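Local coordinates for hypothetical protein S4005 (Shigella flexneri 2a, PDB 1Z67), which is of unknown function but has a homeodomain-like helical motif within an otherwise new fold, which is consistent with, though no proof of, nucleic acid binding, at residues A[28-36]-A[116-124]; A[64-73]-A[93-101]. All coordinates share one frame; numbering follows the deposited sequence.

Interaction 1: A[28-36]-A[116-124]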
loop_
_atom_site.group_PDB
_atom_site.type_symbol
_atom_site.label_atom_id
_atom_site.label_comp_id
_atom_site.label_asym_id
_atom_site.label_seq_id
_atom_site.Cartn_x
_atom_site.Cartn_y
_atom_site.Cartn_z
ATOM N N TRP A 28 -7.028 -1.339 -4.787
ATOM C CA TRP A 28 -5.992 -2.182 -5.382
ATOM C C TRP A 28 -5.613 -3.335 -4.440
ATOM O O TRP A 28 -5.477 -4.474 -4.880
ATOM C CB TRP A 28 -4.778 -1.333 -5.718
ATOM C CG TRP A 28 -3.535 -2.095 -6.049
ATOM C CD1 TRP A 28 -3.193 -2.658 -7.278
ATOM C CD2 TRP A 28 -2.434 -2.346 -5.176
ATOM N NE1 TRP A 28 -1.956 -3.226 -7.201
ATOM C CE2 TRP A 28 -1.451 -3.038 -5.944
ATOM C CE3 TRP A 28 -2.144 -2.015 -3.837
ATOM C CZ2 TRP A 28 -0.235 -3.456 -5.398
ATOM C CZ3 TRP A 28 -0.909 -2.415 -3.308
ATOM C CH2 TRP A 28 0.008 -3.136 -4.081
ATOM N N VAL A 29 -5.483 -3.062 -3.136
ATOM C CA VAL A 29 -5.119 -4.125 -2.201
ATOM C C VAL A 29 -6.131 -5.266 -2.288
ATOM O O VAL A 29 -5.763 -6.430 -2.354
ATOM C CB VAL A 29 -5.011 -3.615 -0.747
ATOM C CG1 VAL A 29 -4.923 -4.804 0.257
ATOM C CG2 VAL A 29 -3.814 -2.680 -0.584
ATOM N N GLU A 30 -7.407 -4.916 -2.285
ATOM C CA GLU A 30 -8.450 -5.933 -2.333
ATOM C C GLU A 30 -8.444 -6.676 -3.682
ATOM O O GLU A 30 -8.589 -7.909 -3.717
ATOM C CB GLU A 30 -9.807 -5.280 -2.047
ATOM C CG GLU A 30 -9.846 -4.542 -0.675
ATOM C CD GLU A 30 -10.009 -5.472 0.548
ATOM O OE1 GLU A 30 -11.096 -5.452 1.191
ATOM O OE2 GLU A 30 -9.050 -6.226 0.869
ATOM N N GLU A 31 -8.199 -5.950 -4.769
ATOM C CA GLU A 31 -8.187 -6.567 -6.105
ATOM C C GLU A 31 -7.034 -7.541 -6.256
ATOM O O GLU A 31 -7.137 -8.512 -7.013
ATOM C CB GLU A 31 -8.089 -5.513 -7.162
ATOM C CG GLU A 31 -9.349 -4.737 -7.247
ATOM C CD GLU A 31 -9.288 -3.638 -8.250
ATOM O OE1 GLU A 31 -8.187 -3.060 -8.500
ATOM O OE2 GLU A 31 -10.376 -3.378 -8.799
ATOM N N GLN A 32 -5.937 -7.272 -5.562
ATOM C CA GLN A 32 -4.782 -8.160 -5.557
ATOM C C GLN A 32 -4.994 -9.397 -4.671
ATOM O O GLN A 32 -4.123 -10.287 -4.633
ATOM C CB GLN A 32 -3.533 -7.379 -5.091
ATOM C CG GLN A 32 -3.136 -6.224 -5.999
ATOM C CD GLN A 32 -2.761 -6.687 -7.408
ATOM O OE1 GLN A 32 -1.888 -7.537 -7.570
ATOM N NE2 GLN A 32 -3.385 -6.090 -8.427
ATOM N N GLY A 33 -6.121 -9.431 -3.938
ATOM C CA GLY A 33 -6.506 -10.601 -3.143
ATOM C C GLY A 33 -6.372 -10.373 -1.637
ATOM O O GLY A 33 -6.575 -11.303 -0.809
ATOM N N GLY A 34 -6.116 -9.117 -1.261
ATOM C CA GLY A 34 -6.087 -8.747 0.140
ATOM C C GLY A 34 -4.697 -8.489 0.717
ATOM O O GLY A 34 -3.659 -8.875 0.135
ATOM N N ILE A 35 -4.669 -7.834 1.875
ATOM C CA ILE A 35 -3.370 -7.478 2.461
ATOM C C ILE A 35 -2.458 -8.681 2.727
ATOM O O ILE A 35 -1.265 -8.598 2.490
ATOM C CB ILE A 35 -3.549 -6.587 3.714
ATOM C CG1 ILE A 35 -2.204 -5.955 4.105
ATOM C CG2 ILE A 35 -4.270 -7.343 4.821
ATOM C CD1 ILE A 35 -1.686 -4.948 3.089
ATOM N N GLN A 36 -3.043 -9.823 3.099
ATOM C CA GLN A 36 -2.254 -11.045 3.261
ATOM C C GLN A 36 -1.461 -11.523 2.003
ATOM O O GLN A 36 -0.320 -12.016 2.132
ATOM C CB GLN A 36 -3.123 -12.150 3.853
ATOM C CG GLN A 36 -2.327 -13.319 4.351
ATOM C CD GLN A 36 -1.180 -12.967 5.318
ATOM O OE1 GLN A 36 -1.316 -12.094 6.200
ATOM N NE2 GLN A 36 -0.067 -13.694 5.183
ATOM N N GLN A 116 -11.350 -7.346 10.533
ATOM C CA GLN A 116 -10.121 -7.994 10.038
ATOM C C GLN A 116 -9.597 -7.438 8.718
ATOM O O GLN A 116 -10.319 -7.338 7.699
ATOM C CB GLN A 116 -10.238 -9.514 9.963
ATOM C CG GLN A 116 -9.198 -10.147 9.039
ATOM C CD GLN A 116 -8.380 -11.234 9.697
ATOM O OE1 GLN A 116 -7.750 -12.037 9.013
ATOM N NE2 GLN A 116 -8.360 -11.255 11.034
ATOM N N ALA A 117 -8.313 -7.102 8.757
ATOM C CA ALA A 117 -7.641 -6.472 7.629
ATOM C C ALA A 117 -7.721 -7.258 6.315
ATOM O O ALA A 117 -7.929 -6.648 5.259
ATOM C CB ALA A 117 -6.210 -6.158 7.988
ATOM N N ASN A 118 -7.579 -8.587 6.381
ATOM C CA ASN A 118 -7.579 -9.382 5.163
ATOM C C ASN A 118 -8.944 -9.565 4.506
ATOM O O ASN A 118 -9.035 -9.655 3.271
ATOM C CB ASN A 118 -6.914 -10.734 5.374
ATOM C CG ASN A 118 -6.455 -11.344 4.066
ATOM O OD1 ASN A 118 -5.895 -10.647 3.207
ATOM N ND2 ASN A 118 -6.704 -12.643 3.895
ATOM N N ASN A 119 -9.996 -9.615 5.321
ATOM C CA ASN A 119 -11.346 -9.879 4.799
ATOM C C ASN A 119 -12.074 -8.641 4.250
ATOM O O ASN A 119 -12.635 -8.699 3.156
ATOM C CB ASN A 119 -12.223 -10.591 5.836
ATOM C CG ASN A 119 -13.489 -11.185 5.223
ATOM O OD1 ASN A 119 -14.605 -10.774 5.550
ATOM N ND2 ASN A 119 -13.316 -12.143 4.317
ATOM N N ASP A 120 -12.088 -7.539 4.995
ATOM C CA ASP A 120 -12.525 -6.262 4.427
ATOM C C ASP A 120 -11.651 -5.151 4.960
ATOM O O ASP A 120 -11.763 -4.766 6.132
ATOM C CB ASP A 120 -13.999 -5.962 4.725
ATOM C CG ASP A 120 -14.555 -4.836 3.859
ATOM O OD1 ASP A 120 -14.958 -3.786 4.409
ATOM O OD2 ASP A 120 -14.585 -4.996 2.614
ATOM N N LEU A 121 -10.794 -4.621 4.093
ATOM C CA LEU A 121 -9.823 -3.611 4.490
ATOM C C LEU A 121 -10.486 -2.331 5.038
ATOM O O LEU A 121 -10.086 -1.835 6.094
ATOM C CB LEU A 121 -8.859 -3.284 3.359
ATOM C CG LEU A 121 -7.583 -2.516 3.693
ATOM C CD1 LEU A 121 -6.891 -3.124 4.883
ATOM C CD2 LEU A 121 -6.678 -2.513 2.469
ATOM N N LEU A 122 -11.503 -1.818 4.343
ATOM C CA LEU A 122 -12.165 -0.591 4.788
ATOM C C LEU A 122 -12.736 -0.806 6.180
ATOM O O LEU A 122 -12.650 0.079 7.034
ATOM C CB LEU A 122 -13.268 -0.144 3.812
ATOM C CG LEU A 122 -14.185 1.037 4.211
ATOM C CD1 LEU A 122 -13.429 2.386 4.256
ATOM C CD2 LEU A 122 -15.407 1.148 3.276
ATOM N N SER A 123 -13.318 -1.977 6.416
ATOM C CA SER A 123 -13.905 -2.269 7.735
ATOM C C SER A 123 -12.841 -2.318 8.841
ATOM O O SER A 123 -13.018 -1.748 9.897
ATOM C CB SER A 123 -14.686 -3.567 7.682
ATOM O OG SER A 123 -15.924 -3.371 7.018
ATOM N N ALA A 124 -11.730 -2.990 8.571
ATOM C CA ALA A 124 -10.591 -3.009 9.486
ATOM C C ALA A 124 -10.072 -1.597 9.736
ATOM O O ALA A 124 -9.783 -1.227 10.895
ATOM C CB ALA A 124 -9.494 -3.860 8.911
HETATM O O HOH W 1 -7.102 -6.837 2.762
HETATM O O HOH W 2 -13.156 -6.833 0.198
HETATM O O HOH W 3 -5.127 -11.983 1.352
HETATM O O HOH W 4 -8.705 -11.809 0.847
#

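Interaction 2: A[64-73]-A[93-101]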
loop_
_atom_site.group_PDB
_atom_site.type_symbol
_atom_site.label_atom_id
_atom_site.label_comp_id
_atom_site.label_asym_id
_atom_site.label_seq_id
_atom_site.Cartn_x
_atom_site.Cartn_y
_atom_site.Cartn_z
ATOM N N VAL A 64 12.055 1.467 2.355
ATOM C CA VAL A 64 12.070 0.560 1.212
ATOM C C VAL A 64 12.001 1.414 -0.047
ATOM O O VAL A 64 11.389 2.497 -0.035
ATOM C CB VAL A 64 10.876 -0.457 1.296
ATOM C CG1 VAL A 64 9.514 0.242 1.161
ATOM C CG2 VAL A 64 10.994 -1.629 0.277
ATOM N N SER A 65 12.639 0.961 -1.123
ATOM C CA SER A 65 12.580 1.690 -2.384
ATOM C C SER A 65 11.448 1.199 -3.263
ATOM O O SER A 65 10.987 0.050 -3.121
ATOM C CB SER A 65 13.898 1.548 -3.135
ATOM O OG SER A 65 14.049 0.256 -3.652
ATOM N N GLY A 66 11.003 2.049 -4.189
ATOM C CA GLY A 66 10.036 1.619 -5.203
ATOM C C GLY A 66 10.538 0.412 -5.983
ATOM O O GLY A 66 9.796 -0.534 -6.252
ATOM N N GLU A 67 11.820 0.420 -6.332
ATOM C CA GLU A 67 12.415 -0.691 -7.056
ATOM C C GLU A 67 12.304 -1.979 -6.232
ATOM O O GLU A 67 11.975 -3.033 -6.780
ATOM C CB GLU A 67 13.896 -0.365 -7.328
ATOM C CG GLU A 67 14.156 1.047 -7.898
ATOM C CD GLU A 67 14.334 2.125 -6.818
ATOM O OE1 GLU A 67 15.480 2.293 -6.325
ATOM O OE2 GLU A 67 13.345 2.823 -6.484
ATOM N N GLN A 68 12.551 -1.884 -4.922
ATOM C CA GLN A 68 12.480 -3.066 -4.034
ATOM C C GLN A 68 11.059 -3.603 -4.020
ATOM O O GLN A 68 10.834 -4.809 -4.115
ATOM C CB GLN A 68 12.949 -2.740 -2.626
ATOM C CG GLN A 68 14.455 -2.722 -2.483
ATOM C CD GLN A 68 14.895 -2.326 -1.103
ATOM O OE1 GLN A 68 14.463 -1.306 -0.566
ATOM N NE2 GLN A 68 15.801 -3.107 -0.532
ATOM N N LEU A 69 10.090 -2.694 -3.960
ATOM C CA LEU A 69 8.706 -3.144 -3.969
ATOM C C LEU A 69 8.282 -3.709 -5.311
ATOM O O LEU A 69 7.532 -4.695 -5.351
ATOM C CB LEU A 69 7.749 -2.008 -3.573
ATOM C CG LEU A 69 7.795 -1.630 -2.097
ATOM C CD1 LEU A 69 6.735 -0.523 -1.866
ATOM C CD2 LEU A 69 7.527 -2.893 -1.197
ATOM N N GLU A 70 8.675 -3.078 -6.408
ATOM C CA GLU A 70 8.345 -3.664 -7.706
ATOM C C GLU A 70 8.950 -5.076 -7.819
ATOM O O GLU A 70 8.290 -5.974 -8.332
ATOM C CB GLU A 70 8.798 -2.792 -8.863
ATOM C CG GLU A 70 8.151 -3.208 -10.188
ATOM C CD GLU A 70 8.715 -2.495 -11.418
ATOM O OE1 GLU A 70 9.371 -1.434 -11.260
ATOM O OE2 GLU A 70 8.479 -2.981 -12.549
ATOM N N SER A 71 10.152 -5.266 -7.262
ATOM C CA SER A 71 10.843 -6.573 -7.273
ATOM C C SER A 71 10.060 -7.611 -6.482
ATOM O O SER A 71 9.872 -8.725 -6.937
ATOM C CB SER A 71 12.268 -6.443 -6.732
ATOM O OG SER A 71 13.113 -5.830 -7.694
ATOM N N ALA A 72 9.587 -7.238 -5.307
ATOM C CA ALA A 72 8.914 -8.195 -4.446
ATOM C C ALA A 72 7.469 -8.464 -4.853
ATOM O O ALA A 72 7.006 -9.602 -4.782
ATOM C CB ALA A 72 8.994 -7.739 -2.994
ATOM N N LEU A 73 6.757 -7.411 -5.241
ATOM C CA LEU A 73 5.325 -7.481 -5.518
ATOM C C LEU A 73 5.031 -7.898 -6.923
ATOM O O LEU A 73 3.944 -8.406 -7.234
ATOM C CB LEU A 73 4.634 -6.140 -5.213
ATOM C CG LEU A 73 4.638 -5.664 -3.762
ATOM C CD1 LEU A 73 3.864 -4.370 -3.648
ATOM C CD2 LEU A 73 4.024 -6.751 -2.847
ATOM N N SER A 93 5.155 2.627 -7.849
ATOM C CA SER A 93 6.046 1.965 -6.896
ATOM C C SER A 93 6.545 2.970 -5.869
ATOM O O SER A 93 6.732 2.625 -4.690
ATOM C CB SER A 93 7.179 1.194 -7.563
ATOM O OG SER A 93 8.168 2.071 -8.021
ATOM N N SER A 94 6.787 4.208 -6.306
ATOM C CA SER A 94 7.249 5.229 -5.374
ATOM C C SER A 94 6.138 5.576 -4.370
ATOM O O SER A 94 6.399 5.736 -3.180
ATOM C CB SER A 94 7.682 6.480 -6.124
ATOM O OG SER A 94 8.921 6.275 -6.814
ATOM N N LEU A 95 4.897 5.638 -4.836
ATOM C CA LEU A 95 3.727 5.870 -3.971
ATOM C C LEU A 95 3.650 4.772 -2.911
ATOM O O LEU A 95 3.477 5.047 -1.713
ATOM C CB LEU A 95 2.458 5.853 -4.809
ATOM C CG LEU A 95 1.119 5.870 -4.057
ATOM C CD1 LEU A 95 0.956 7.173 -3.326
ATOM C CD2 LEU A 95 0.007 5.648 -5.047
ATOM N N LEU A 96 3.789 3.524 -3.359
ATOM C CA LEU A 96 3.772 2.417 -2.417
ATOM C C LEU A 96 4.934 2.441 -1.456
ATOM O O LEU A 96 4.776 2.071 -0.295
ATOM C CB LEU A 96 3.729 1.086 -3.160
ATOM C CG LEU A 96 2.414 0.738 -3.846
ATOM C CD1 LEU A 96 2.643 -0.481 -4.770
ATOM C CD2 LEU A 96 1.307 0.430 -2.860
ATOM N N ALA A 97 6.108 2.867 -1.903
ATOM C CA ALA A 97 7.266 2.881 -1.023
ATOM C C ALA A 97 7.046 3.865 0.114
ATOM O O ALA A 97 7.444 3.578 1.245
ATOM C CB ALA A 97 8.554 3.236 -1.798
ATOM N N GLU A 98 6.316 4.956 -0.172
ATOM C CA GLU A 98 5.960 5.918 0.903
ATOM C C GLU A 98 4.798 5.369 1.777
ATOM O O GLU A 98 4.838 5.417 3.014
ATOM C CB GLU A 98 5.565 7.260 0.270
ATOM C CG GLU A 98 5.004 8.289 1.244
ATOM C CD GLU A 98 4.710 9.637 0.597
ATOM O OE1 GLU A 98 5.021 9.810 -0.598
ATOM O OE2 GLU A 98 4.157 10.524 1.290
ATOM N N GLN A 99 3.743 4.887 1.126
ATOM C CA GLN A 99 2.496 4.640 1.858
ATOM C C GLN A 99 2.343 3.233 2.424
ATOM O O GLN A 99 1.734 3.047 3.518
ATOM C CB GLN A 99 1.311 4.949 0.949
ATOM C CG GLN A 99 1.302 6.365 0.390
ATOM C CD GLN A 99 1.224 7.432 1.449
ATOM O OE1 GLN A 99 0.849 7.168 2.594
ATOM N NE2 GLN A 99 1.535 8.677 1.065
ATOM N N LEU A 100 2.850 2.228 1.701
ATOM C CA LEU A 100 2.655 0.846 2.177
ATOM C C LEU A 100 3.203 0.590 3.596
ATOM O O LEU A 100 2.519 -0.068 4.367
ATOM C CB LEU A 100 3.157 -0.162 1.144
ATOM C CG LEU A 100 2.735 -1.595 1.435
ATOM C CD1 LEU A 100 1.206 -1.786 1.455
ATOM C CD2 LEU A 100 3.384 -2.487 0.349
ATOM N N PRO A 101 4.409 1.101 3.946
ATOM C CA PRO A 101 4.894 0.873 5.303
ATOM C C PRO A 101 3.976 1.505 6.341
ATOM O O PRO A 101 3.745 0.898 7.400
ATOM C CB PRO A 101 6.286 1.528 5.316
ATOM C CG PRO A 101 6.683 1.554 3.878
ATOM C CD PRO A 101 5.405 1.827 3.115
HETATM O O HOH W 5 9.882 3.567 2.741
HETATM O O HOH W 6 9.800 0.650 -9.883
#

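Interaction 1: A[28-36]-A[116-124]
E30 OE1 takes L121 N, and N118 OD1 takes Q36 N, each at the first turn of a helix on the other segment. In the conformer of E30 described, CG lies beside the backbone N (chi1 -57°), and a bend at chi2 turns the carboxylate to L121, which brings OE1 3.0 Å from L121 N. The N-H points almost straight at this oxygen (173°) but comes from above the carboxylate plane. The return bond runs from Q36 N to N118 OD1, also 3.0 Å, again from above the carbonyl plane. Glycine suits position 34 twice over: N118 OD1 occupies the side where a side chain would stand, and phi is positive (106°).

Water and charge add to these bonds. E30 OE1 lies 3.8 Å from D120 OD2, two like charges that the start of helix 121-133 probably helps to ease, and water 2 donates to OE1 and weakly to OD2. Water 1 accepts from I35 N at 2.8 Å and has E30 OE2 and A117 O within reach of its protons.

Apolar contact is slight. L121 reaches toward helix 21-31 and lays CD2 3.6 Å from V29 CG1, the two side chains crossing at about a right angle. I35 CG2 rests 3.9 Å from A117 CB, a methyl small enough to let the segments close up.

Helix ends thus meet here. A Schellman motif at G33 finishes helix 21-31, and D120 OD1 caps helix 121-133 by accepting from S123 N. G34, the N-cap of helix 35-44, has no side chain to cap with; N118 OD1, from the other segment, accepts Q36 N at that helix start instead.

Interaction 2: A[64-73]-A[93-101]
G66 and S93 mark the tightest point, where the axes of 66-73 and 93-101 cross nearly at a right angle (97°) and approach to 8.1 Å. Their CA atoms come within 4.3 Å, which glycine permits because no side chain stands between the backbones. S93 CB presses on G66 O at 3.4 Å. A97 is equally well chosen, its lone methyl CB lying 3.4 Å from V64 O and also against G66 N. One turn further along, L69 keeps CG beside its backbone N (chi1 -72°) and sends CD1 over the helix backbone, 3.4 Å from A97 N and close to L96 C and L96 CB.

Beyond this core the fit relaxes. L73 CD1 touches L96 CD1 and L100 CD2 at longer range, the latter 4.4 Å away, and V64 CG1 meets the ring of P101 at CG, 4.1 Å off. L47, L38 and L42 also pack here.

Water reaches the contact at two separate places. Water 5 accepts from V64 N and donates to A97 O; a bridge by water 6 between E70 OE1 and S93 OG is doubtful. E70 OE2 turns to T75 OG1, while S93 OG is bonded to S90 O of its own helix. S65 and Q68 form a capping box that opens helix 66-73, Q68 OE1 taking S65 N and S65 OG taking Q68 N.

The segments share no direct conventional hydrogen bond, so close fit of small residues and leucines dominates, supplemented by a CA-H...O contact from G66 CA to S93 O (3.5 Å) and the bridge of water 5.

How the interactions relate
From the N terminus, the chain enters interaction 1 at the junction of helices 21-31 and 35-44, passes helix 48-55 and enters interaction 2 at 64-73. Interaction 2 closes first, when helix 89-106 returns after 19 intervening residues, mostly helix 75-85. Interaction 1 closes last, after 79 residues, as 116-124 leads into helix 121-133. The smaller loop is therefore nested in the larger. The contacts lie on opposite sides of the chain's centre, about 18 Å between centres, yet they touch: W28, on 28-36, packs its CZ3 3.6 Å from L96 CD2 of 93-101. Interaction 2 ties helix 66-73 to helix 89-106, and interaction 1 fastens the C-terminal helix beside the N-terminal half.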